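Local coordinates for protein diphthine synthase (Entamoeba histolytica, PDB 3I4T) that probably methylates the modified histidine of elongation factor 2 during diphthamide synthesis, using S-adenosylmethionine as methyl donor, at residues V154-E159 / R207-N212; C214-L219 / D256-D261; G228-D233 / G252-L257; T234-M239 / H267-P272. One frame throughout, in Å; residues are numbered along the deposited sequence.

Contact 1. Residues V154-E159 / R207-N212; sequences VCFWSE and RYMTIN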
# COMPACT_ATOMS: atom_id res chain seq x y z
N VAL A 154 4.68 17.30 4.13
CA VAL A 154 4.96 18.73 4.05
C VAL A 154 3.69 19.50 4.41
O VAL A 154 2.61 19.20 3.89
CB VAL A 154 5.53 19.13 2.67
CG1 VAL A 154 5.78 20.63 2.61
CG2 VAL A 154 6.84 18.39 2.41
N CYS A 155 3.82 20.47 5.31
CA CYS A 155 2.70 21.27 5.81
C CYS A 155 2.70 22.68 5.22
O CYS A 155 3.75 23.18 4.78
CB CYS A 155 2.75 21.36 7.33
SG CYS A 155 2.50 19.76 8.18
N PHE A 156 1.53 23.32 5.21
CA PHE A 156 1.41 24.73 4.86
C PHE A 156 2.05 25.61 5.93
O PHE A 156 1.71 25.50 7.11
CB PHE A 156 -0.06 25.15 4.68
CG PHE A 156 -0.61 24.85 3.31
CD1 PHE A 156 -0.09 25.47 2.19
CD2 PHE A 156 -1.67 23.96 3.16
CE1 PHE A 156 -0.60 25.20 0.93
CE2 PHE A 156 -2.19 23.68 1.90
CZ PHE A 156 -1.65 24.30 0.79
N TRP A 157 2.95 26.49 5.51
CA TRP A 157 3.57 27.44 6.43
C TRP A 157 2.64 28.61 6.73
O TRP A 157 1.86 29.03 5.87
CB TRP A 157 4.90 27.93 5.86
CG TRP A 157 6.02 26.96 6.08
CD1 TRP A 157 5.93 25.70 6.61
CD2 TRP A 157 7.39 27.15 5.74
NE1 TRP A 157 7.17 25.11 6.64
CE2 TRP A 157 8.09 25.98 6.11
CE3 TRP A 157 8.11 28.21 5.17
CZ2 TRP A 157 9.46 25.83 5.92
CZ3 TRP A 157 9.48 28.07 4.98
CH2 TRP A 157 10.15 26.88 5.36
N SER A 158 2.73 29.12 7.95
CA SER A 158 1.79 30.10 8.47
C SER A 158 2.46 31.01 9.49
O SER A 158 2.69 30.62 10.63
CB SER A 158 0.57 29.38 9.07
OG SER A 158 -0.47 30.28 9.42
N GLU A 159 2.78 32.23 9.06
CA GLU A 159 3.43 33.25 9.90
C GLU A 159 4.78 32.79 10.41
O GLU A 159 5.74 32.74 9.65
CB GLU A 159 2.54 33.66 11.09
CG GLU A 159 1.16 34.21 10.72
CD GLU A 159 1.21 35.57 10.05
OE1 GLU A 159 2.26 36.25 10.13
OE2 GLU A 159 0.18 35.96 9.44
N ARG A 207 -8.11 23.59 0.72
CA ARG A 207 -6.94 24.01 -0.03
C ARG A 207 -5.94 22.85 -0.04
O ARG A 207 -5.48 22.40 1.00
CB ARG A 207 -6.35 25.29 0.59
CG ARG A 207 -5.45 26.10 -0.33
CD ARG A 207 -5.16 27.50 0.24
NE ARG A 207 -4.12 27.54 1.28
CZ ARG A 207 -4.33 27.74 2.58
NH1 ARG A 207 -5.57 27.91 3.04
NH2 ARG A 207 -3.31 27.77 3.43
N TYR A 208 -5.63 22.37 -1.24
CA TYR A 208 -4.68 21.29 -1.41
C TYR A 208 -3.33 21.85 -1.82
O TYR A 208 -3.23 22.66 -2.75
CB TYR A 208 -5.17 20.33 -2.49
CG TYR A 208 -6.32 19.47 -2.05
CD1 TYR A 208 -6.10 18.13 -1.71
CD2 TYR A 208 -7.63 19.97 -1.99
CE1 TYR A 208 -7.15 17.31 -1.32
CE2 TYR A 208 -8.69 19.16 -1.58
CZ TYR A 208 -8.43 17.83 -1.24
OH TYR A 208 -9.45 17.00 -0.83
N MET A 209 -2.28 21.43 -1.11
CA MET A 209 -0.93 21.84 -1.47
C MET A 209 -0.56 21.24 -2.81
O MET A 209 -0.91 20.09 -3.10
CB MET A 209 0.08 21.42 -0.40
CG MET A 209 1.52 21.77 -0.74
SD MET A 209 2.65 21.34 0.58
CE MET A 209 2.45 22.74 1.69
N THR A 210 0.14 22.02 -3.61
CA THR A 210 0.65 21.59 -4.90
C THR A 210 2.10 21.13 -4.82
O THR A 210 2.85 21.52 -3.93
CB THR A 210 0.59 22.73 -5.94
OG1 THR A 210 1.46 23.80 -5.52
CG2 THR A 210 -0.83 23.26 -6.10
N ILE A 211 2.49 20.32 -5.79
CA ILE A 211 3.88 19.99 -6.05
C ILE A 211 4.75 21.25 -6.12
O ILE A 211 5.87 21.26 -5.60
CB ILE A 211 3.98 19.17 -7.35
CG1 ILE A 211 3.56 17.72 -7.07
CG2 ILE A 211 5.38 19.25 -7.97
CD1 ILE A 211 3.07 16.97 -8.29
N ASN A 212 4.22 22.30 -6.78
CA ASN A 212 4.91 23.59 -6.95
C ASN A 212 5.26 24.22 -5.60
O ASN A 212 6.42 24.58 -5.36
CB ASN A 212 4.05 24.56 -7.78
CG ASN A 212 3.54 23.95 -9.08
OD1 ASN A 212 2.41 23.49 -9.16
ND2 ASN A 212 4.38 23.96 -10.12

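Contact 2. Residues C214-L219 / D256-D261; sequences CIEQLL and DLLHYD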
# COMPACT_ATOMS: atom_id res chain seq x y z
N CYS A 214 5.22 22.67 -2.78
CA CYS A 214 6.04 21.69 -2.08
C CYS A 214 7.51 21.88 -2.41
O CYS A 214 8.34 21.96 -1.52
CB CYS A 214 5.60 20.26 -2.43
SG CYS A 214 6.74 19.00 -1.77
N ILE A 215 7.83 21.91 -3.70
CA ILE A 215 9.21 22.08 -4.16
C ILE A 215 9.75 23.43 -3.69
O ILE A 215 10.89 23.52 -3.25
CB ILE A 215 9.34 21.93 -5.70
CG1 ILE A 215 9.07 20.48 -6.13
CG2 ILE A 215 10.70 22.38 -6.20
CD1 ILE A 215 8.99 20.29 -7.62
N GLU A 216 8.93 24.47 -3.76
CA GLU A 216 9.36 25.78 -3.30
C GLU A 216 9.85 25.71 -1.86
O GLU A 216 10.96 26.15 -1.55
CB GLU A 216 8.21 26.79 -3.42
CG GLU A 216 8.62 28.25 -3.26
CD GLU A 216 7.43 29.14 -2.92
OE1 GLU A 216 6.71 28.84 -1.93
OE2 GLU A 216 7.21 30.15 -3.64
N GLN A 217 9.03 25.12 -0.99
CA GLN A 217 9.36 25.03 0.44
C GLN A 217 10.61 24.18 0.69
O GLN A 217 11.46 24.56 1.50
CB GLN A 217 8.17 24.46 1.22
CG GLN A 217 8.23 24.80 2.70
CD GLN A 217 7.25 24.01 3.53
OE1 GLN A 217 7.63 23.03 4.18
NE2 GLN A 217 5.99 24.44 3.55
N LEU A 218 10.73 23.05 -0.01
CA LEU A 218 11.89 22.17 0.11
C LEU A 218 13.19 22.88 -0.27
O LEU A 218 14.22 22.70 0.38
CB LEU A 218 11.74 20.89 -0.73
CG LEU A 218 10.65 19.85 -0.42
CD1 LEU A 218 10.73 18.70 -1.40
CD2 LEU A 218 10.72 19.31 0.98
N LEU A 219 13.12 23.69 -1.32
CA LEU A 219 14.28 24.44 -1.79
C LEU A 219 14.70 25.50 -0.77
O LEU A 219 15.88 25.73 -0.57
CB LEU A 219 14.02 25.06 -3.16
CG LEU A 219 14.03 24.01 -4.29
CD1 LEU A 219 13.66 24.60 -5.64
CD2 LEU A 219 15.39 23.32 -4.37
N ASP A 256 12.64 22.67 -12.62
CA ASP A 256 11.75 22.53 -13.77
C ASP A 256 10.34 22.19 -13.34
O ASP A 256 9.37 22.68 -13.92
CB ASP A 256 12.29 21.49 -14.74
CG ASP A 256 13.51 21.97 -15.48
OD1 ASP A 256 13.56 23.16 -15.87
OD2 ASP A 256 14.44 21.17 -15.69
N LEU A 257 10.23 21.36 -12.31
CA LEU A 257 8.92 20.94 -11.80
C LEU A 257 8.26 22.02 -10.95
O LEU A 257 7.04 22.12 -10.92
CB LEU A 257 9.01 19.58 -11.09
CG LEU A 257 8.69 18.36 -11.97
CD1 LEU A 257 9.58 18.24 -13.18
CD2 LEU A 257 8.74 17.08 -11.17
N LEU A 258 9.08 22.84 -10.29
CA LEU A 258 8.61 24.05 -9.60
C LEU A 258 7.58 24.92 -10.37
O LEU A 258 6.69 25.52 -9.77
CB LEU A 258 9.81 24.91 -9.20
CG LEU A 258 9.64 26.26 -8.48
CD1 LEU A 258 8.89 26.14 -7.15
CD2 LEU A 258 11.01 26.91 -8.28
N HIS A 259 7.69 24.97 -11.70
CA HIS A 259 6.84 25.85 -12.51
C HIS A 259 5.95 25.07 -13.44
O HIS A 259 5.18 25.65 -14.22
CB HIS A 259 7.69 26.82 -13.32
CG HIS A 259 8.57 27.69 -12.48
ND1 HIS A 259 8.07 28.66 -11.64
CD2 HIS A 259 9.91 27.70 -12.32
CE1 HIS A 259 9.07 29.24 -11.01
NE2 HIS A 259 10.20 28.68 -11.40
N TYR A 260 6.05 23.75 -13.36
CA TYR A 260 5.20 22.90 -14.17
C TYR A 260 3.75 22.91 -13.65
O TYR A 260 3.53 22.87 -12.44
CB TYR A 260 5.78 21.49 -14.19
CG TYR A 260 5.15 20.60 -15.22
CD1 TYR A 260 5.73 20.42 -16.47
CD2 TYR A 260 3.96 19.94 -14.95
CE1 TYR A 260 5.14 19.61 -17.42
CE2 TYR A 260 3.36 19.13 -15.88
CZ TYR A 260 3.95 18.96 -17.12
OH TYR A 260 3.33 18.14 -18.04
N ASP A 261 2.79 22.99 -14.56
CA ASP A 261 1.37 22.95 -14.21
C ASP A 261 0.88 21.51 -14.15
O ASP A 261 0.79 20.84 -15.18
CB ASP A 261 0.57 23.76 -15.25
CG ASP A 261 -0.95 23.77 -14.96
OD1 ASP A 261 -1.42 23.25 -13.92
OD2 ASP A 261 -1.69 24.31 -15.82

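Contact 3. Residues G228-D233 / G252-L257; sequences GVYDED and GKMKDL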
# COMPACT_ATOMS: atom_id res chain seq x y z
N GLY A 228 22.82 19.50 2.23
CA GLY A 228 23.12 18.91 0.93
C GLY A 228 22.30 17.68 0.59
O GLY A 228 22.79 16.78 -0.10
N VAL A 229 21.05 17.65 1.06
CA VAL A 229 20.17 16.49 0.91
C VAL A 229 19.65 16.34 -0.52
O VAL A 229 19.63 15.25 -1.09
CB VAL A 229 18.98 16.58 1.90
CG1 VAL A 229 18.09 15.34 1.80
CG2 VAL A 229 19.47 16.75 3.32
N TYR A 230 19.22 17.46 -1.09
CA TYR A 230 18.81 17.57 -2.48
C TYR A 230 19.15 18.99 -2.93
O TYR A 230 19.50 19.84 -2.09
CB TYR A 230 17.31 17.35 -2.62
CG TYR A 230 16.49 18.11 -1.60
CD1 TYR A 230 16.26 19.48 -1.74
CD2 TYR A 230 15.96 17.46 -0.49
CE1 TYR A 230 15.52 20.19 -0.81
CE2 TYR A 230 15.21 18.17 0.45
CZ TYR A 230 15.00 19.53 0.29
OH TYR A 230 14.27 20.22 1.22
N ASP A 231 19.05 19.25 -4.23
CA ASP A 231 19.11 20.62 -4.73
C ASP A 231 18.27 20.88 -5.99
O ASP A 231 17.74 19.95 -6.58
CB ASP A 231 20.57 21.13 -4.88
CG ASP A 231 21.36 20.43 -6.00
OD1 ASP A 231 20.86 19.51 -6.69
OD2 ASP A 231 22.53 20.83 -6.19
N GLU A 232 18.16 22.14 -6.37
CA GLU A 232 17.58 22.62 -7.64
C GLU A 232 17.59 21.60 -8.79
O GLU A 232 16.59 21.44 -9.51
CB GLU A 232 18.38 23.87 -8.06
CG GLU A 232 17.63 24.88 -8.88
CD GLU A 232 18.42 26.16 -9.11
OE1 GLU A 232 19.50 26.12 -9.74
OE2 GLU A 232 17.95 27.23 -8.66
N ASP A 233 18.73 20.92 -8.95
CA ASP A 233 18.96 20.02 -10.08
C ASP A 233 18.65 18.55 -9.78
O ASP A 233 18.83 17.69 -10.65
CB ASP A 233 20.40 20.14 -10.58
CG ASP A 233 20.72 21.52 -11.14
OD1 ASP A 233 20.14 21.88 -12.19
OD2 ASP A 233 21.55 22.24 -10.55
N GLY A 252 11.66 15.00 -13.50
CA GLY A 252 12.54 16.09 -13.89
C GLY A 252 13.14 16.82 -12.70
O GLY A 252 12.91 16.45 -11.54
N LYS A 253 13.92 17.86 -13.01
CA LYS A 253 14.60 18.66 -12.01
C LYS A 253 13.62 19.42 -11.14
O LYS A 253 12.53 19.78 -11.59
CB LYS A 253 15.58 19.65 -12.67
CG LYS A 253 16.60 19.01 -13.59
CD LYS A 253 17.86 19.86 -13.74
CE LYS A 253 18.65 19.48 -15.01
NZ LYS A 253 18.27 20.36 -16.17
N MET A 254 14.01 19.67 -9.90
CA MET A 254 13.21 20.47 -8.97
C MET A 254 12.90 21.84 -9.53
O MET A 254 11.76 22.30 -9.40
CB MET A 254 13.88 20.56 -7.61
CG MET A 254 13.98 19.19 -6.93
SD MET A 254 14.14 19.20 -5.13
CE MET A 254 12.46 19.60 -4.65
N LYS A 255 13.88 22.49 -10.17
CA LYS A 255 13.67 23.82 -10.75
C LYS A 255 12.72 23.80 -11.93
O LYS A 255 12.07 24.80 -12.21
CB LYS A 255 14.99 24.47 -11.17
CG LYS A 255 15.77 23.73 -12.25
CD LYS A 255 17.09 24.42 -12.56
CE LYS A 255 17.77 23.79 -13.77
NZ LYS A 255 19.07 24.45 -14.10
N ASP A 256 12.64 22.67 -12.62
CA ASP A 256 11.75 22.53 -13.77
C ASP A 256 10.34 22.19 -13.34
O ASP A 256 9.37 22.68 -13.92
CB ASP A 256 12.29 21.49 -14.74
CG ASP A 256 13.51 21.97 -15.48
OD1 ASP A 256 13.56 23.16 -15.87
OD2 ASP A 256 14.44 21.17 -15.69
N LEU A 257 10.23 21.36 -12.31
CA LEU A 257 8.92 20.94 -11.80
C LEU A 257 8.26 22.02 -10.95
O LEU A 257 7.04 22.12 -10.92
CB LEU A 257 9.01 19.58 -11.09
CG LEU A 257 8.69 18.36 -11.97
CD1 LEU A 257 9.58 18.24 -13.18
CD2 LEU A 257 8.74 17.08 -11.17

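Contact 4. Residues T234-M239 / H267-P272; sequences TMVVGM and HCLLIP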
# COMPACT_ATOMS: atom_id res chain seq x y z
N THR A 234 18.18 18.26 -8.56
CA THR A 234 17.83 16.88 -8.17
C THR A 234 16.61 16.42 -8.97
O THR A 234 15.61 17.13 -9.02
CB THR A 234 17.55 16.77 -6.63
OG1 THR A 234 18.75 17.08 -5.91
CG2 THR A 234 17.08 15.37 -6.24
N MET A 235 16.71 15.25 -9.60
CA MET A 235 15.63 14.67 -10.40
C MET A 235 14.59 14.03 -9.50
O MET A 235 14.91 13.11 -8.73
CB MET A 235 16.17 13.63 -11.40
CG MET A 235 17.14 14.16 -12.47
SD MET A 235 16.36 15.16 -13.76
CE MET A 235 15.65 13.89 -14.82
N VAL A 236 13.36 14.50 -9.59
CA VAL A 236 12.29 14.04 -8.74
C VAL A 236 11.07 13.75 -9.59
O VAL A 236 11.06 14.03 -10.78
CB VAL A 236 11.91 15.07 -7.65
CG1 VAL A 236 13.08 15.31 -6.69
CG2 VAL A 236 11.42 16.39 -8.29
N VAL A 237 10.05 13.19 -8.95
CA VAL A 237 8.89 12.71 -9.65
C VAL A 237 7.68 13.42 -9.08
O VAL A 237 7.32 13.21 -7.92
CB VAL A 237 8.73 11.17 -9.48
CG1 VAL A 237 7.66 10.62 -10.42
CG2 VAL A 237 10.06 10.46 -9.70
N GLY A 238 7.07 14.28 -9.90
CA GLY A 238 5.83 14.93 -9.54
C GLY A 238 4.71 14.02 -9.99
O GLY A 238 4.74 13.50 -11.11
N MET A 239 3.74 13.81 -9.11
CA MET A 239 2.62 12.95 -9.45
C MET A 239 1.31 13.58 -9.07
O MET A 239 1.12 14.02 -7.94
CB MET A 239 2.77 11.59 -8.77
CG MET A 239 4.07 10.88 -9.14
SD MET A 239 4.15 9.25 -8.41
CE MET A 239 3.18 8.29 -9.57
N HIS A 267 -1.97 15.91 -5.26
CA HIS A 267 -0.57 15.81 -5.69
C HIS A 267 0.31 15.16 -4.62
O HIS A 267 0.02 15.25 -3.42
CB HIS A 267 0.06 17.18 -5.98
CG HIS A 267 -0.58 17.95 -7.10
ND1 HIS A 267 -0.22 19.25 -7.40
CD2 HIS A 267 -1.56 17.63 -7.98
CE1 HIS A 267 -0.93 19.69 -8.41
NE2 HIS A 267 -1.76 18.72 -8.79
N CYS A 268 1.40 14.53 -5.07
CA CYS A 268 2.50 14.13 -4.19
C CYS A 268 3.81 14.06 -4.97
O CYS A 268 3.82 14.08 -6.20
CB CYS A 268 2.22 12.79 -3.51
SG CYS A 268 2.15 11.41 -4.64
N LEU A 269 4.91 13.96 -4.22
CA LEU A 269 6.25 14.01 -4.76
C LEU A 269 7.04 12.78 -4.36
O LEU A 269 6.93 12.29 -3.24
CB LEU A 269 6.95 15.26 -4.23
CG LEU A 269 8.32 15.61 -4.80
CD1 LEU A 269 8.20 15.98 -6.26
CD2 LEU A 269 8.93 16.73 -4.02
N LEU A 270 7.84 12.27 -5.29
CA LEU A 270 8.77 11.19 -4.98
C LEU A 270 10.20 11.68 -5.13
O LEU A 270 10.59 12.20 -6.18
CB LEU A 270 8.54 9.97 -5.86
CG LEU A 270 7.11 9.46 -6.06
CD1 LEU A 270 7.15 8.23 -6.96
CD2 LEU A 270 6.41 9.14 -4.76
N ILE A 271 10.97 11.51 -4.07
CA ILE A 271 12.37 11.84 -4.09
C ILE A 271 13.17 10.54 -4.09
O ILE A 271 13.33 9.91 -3.04
CB ILE A 271 12.79 12.75 -2.91
CG1 ILE A 271 11.91 14.01 -2.87
CG2 ILE A 271 14.28 13.11 -3.03
CD1 ILE A 271 12.12 14.88 -1.62
N PRO A 272 13.67 10.14 -5.28
CA PRO A 272 14.42 8.90 -5.44
C PRO A 272 15.66 8.88 -4.56
O PRO A 272 16.18 9.94 -4.24
CB PRO A 272 14.84 8.92 -6.91
CG PRO A 272 13.84 9.82 -7.59
CD PRO A 272 13.44 10.84 -6.56

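Contact 1. Residues V154-E159 / R207-N212
The carbonyl oxygen of Cys-155 has two neighbours of different kinds. The end methyl of Met-209 presses on it, with CE 3.4 Å from Cys-155 O, while Gln-217 NE2 of helix 211-225 supplies the hydrogen bond. Next along the chain, the ring of Phe-156 is sandwiched between two side chains of 207-212. Over one face lies the guanidinium of Arg-207 in a cation-pi contact: CZ stands 4.5 Å from the Phe-156 ring centroid, only 4° off the normal, although the two planes are tilted by 48°. The opposite face receives Met-209 CE, 4.0 Å from the same centroid, in a CH-pi contact, with the sulfur higher above that face in a Met-aromatic arrangement. A turn at the end of the methionine chain (chi3 -81°) folds the methyl back to the ring. The rim is tight as well, since Phe-156 CZ comes within 3.4 Å of Met-209 CA. Beyond the ring, Val-154 CG1 touches Met-209 SD at 3.8 Å. Strand 180-187 runs between the segments, bonding through its backbone to Val-154 on one edge and to Arg-207 and Met-209 on the other, just where the chain enters helix 211-225.

Contact 2. Residues C214-L219 / D256-D261
Leu-258 meets helix 211-225 along nearly the whole length of its side chain. Its CB lies 4.0 Å from Ile-215 CG2, the branch methyl of the isoleucine. From there CG leaves anti to the backbone nitrogen (chi1 179°), which brings the end of the side chain nearer to the helix than the direction of its first bond would suggest; this same CG also sits over one face of the His-259 ring. The two methyls then part. CD1 settles on the helix backbone, 3.8 Å from Glu-216 N, and at an equal distance from Glu-216 CB, so that it packs against the root of a side chain whose carboxylate lies at the exposed surface. CD2 reaches along the helix by one turn, to a looser contact of 4.4 Å with Leu-219 CD1.

Ile-215 also reaches the preceding residue: its CD1 lies 3.5 Å from Leu-257 CB and 3.7 Å from the backbone N of Leu-258. Side chain meets side chain through carbon alone, and two methyls rest against backbone nitrogens, with a type I turn from Leu-257 to Tyr-260 laid against little more than one turn of helix; Asn-212 ND2, near the start of that helix, bonds to the carbonyls of Leu-258 and Tyr-260. Leu-257 goes on to touch Val-250 of strand 248-253, whereas Cys-214 and Leu-218 of the helix rest on strand 267-271, so both segments lie over the same mixed sheet.

Contact 3. Residues G228-D233 / G252-L257
Glu-232 O accepts a hydrogen bond from Lys-255 N at the start of the short helix 254-257, in the C-terminal part of a tetrapyrrole methylase fold, and close by Met-254 makes a Met-aromatic contact with Tyr-230. These two features make the tightly packed part of the contact, of which Tyr-230 and Met-254 are the buried side chains. The Lys-255 N to Glu-232 O bond is 3.0 Å long and lies in the carbonyl plane on a lone pair, with 153° at the hydrogen. Met-254 N is also near this oxygen but poorly angled for bonding. Met-254 CB packs 3.4 Å from Glu-232 O, and the side chain then runs inward to the tyrosine, crossing it at about a right angle. A bend at chi3 (75°) turns its methyl away beyond the sulfur, leaving SD 4.0 Å from Tyr-230 CD1, obliquely placed relative to the ring. The hydroxyl of that tyrosine is bonded to Leu-218 O of helix 211-225, which fixes the ring from its far end.

On the outer side the packing gives way to long, charged chains. The aliphatic part of Glu-232 crosses that of Lys-255, with CG 3.5 Å from Lys-255 CB, yet the carboxylate and ammonium stay apart. Asp-233 runs side by side with Lys-253, and a long, weak ion pair ties Lys-253 to Asp-256. Asp-233 OD1 is flanked by both lysines: Lys-253 CD is 3.4 Å away, and Lys-255 NZ, also at 3.4 Å, completes a salt bridge whose hydrogen bond is weak.

Contact 4. Residues T234-M239 / H267-P272
Strands 235-239 and 267-271 run antiparallel, at 159° between their directions and 4.8 Å between their axes, joined by two hydrogen-bonded pairs, Val-237 with Leu-270 and Met-239 with Cys-268, on either side of the non-hydrogen-bonded pair Gly-238 and Leu-269. Each bonded pair closes a ring of two N-H to O=C bonds; the shortest, from Leu-270 N to Val-237 O, is 2.8 Å. Val-237 O additionally receives a CA-H contact from Leu-269.

Val-237, Leu-270, Met-239 and Cys-268 share one face of the sheet. There Val-237 CB lies 3.8 Å from Leu-270 CB. Met-239 leans diagonally across the pairing so that its SD meets Leu-270 CD1 at 3.5 Å. Cys-268 SG lies farther off, 4.2 Å from Met-239 CB. Leu-269 occupies the other face, where Gly-238 has no side chain. With CG anti to the backbone nitrogen (chi1 -173°), it swings CD1 back over the neighbouring strand, 3.3 Å from Val-237 O and 3.8 Å from Val-236 CG2. At the end of the pairing Pro-272 CD takes the place of an N-H and packs against Met-235 O.

Helix 211-225 covers the Leu-269 face through Cys-214 and Leu-218, while Ile-138 and Ser-141 reach Leu-270 on the other. Four backbone bonds thus satisfy the N-H and C=O groups that Val-237, Met-239, Cys-268 and Leu-270 turn toward each other, while Met-235 O, at the proline, meets only carbon of 267-272; apolar side-chain contacts on both faces of the sheet suit the pairing to the buried interior of the domain.

All four contacts belong to the same half of the chain, built on the mixed sheet that includes strands 180-187, 207-208, 235-240, 248-253 and 267-271. Contact 4 forms part of that sheet, contact 3 begins on its strand 248-253 and contact 2 lies over one face, their centres each about 10 Å from that of contact 4 and about 8 Å from each other. Contacts 2 and 3 share Asp-256 and Leu-257 of helix 254-257; contacts 1 and 2 share helix 211-225. Contact 1, whose centre is about 18 Å from that of contact 3, closes first along the chain, whereas the segments of contact 4 alternate with those of contacts 2 and 3. This interleaving ties successive chain segments into one compact layered unit.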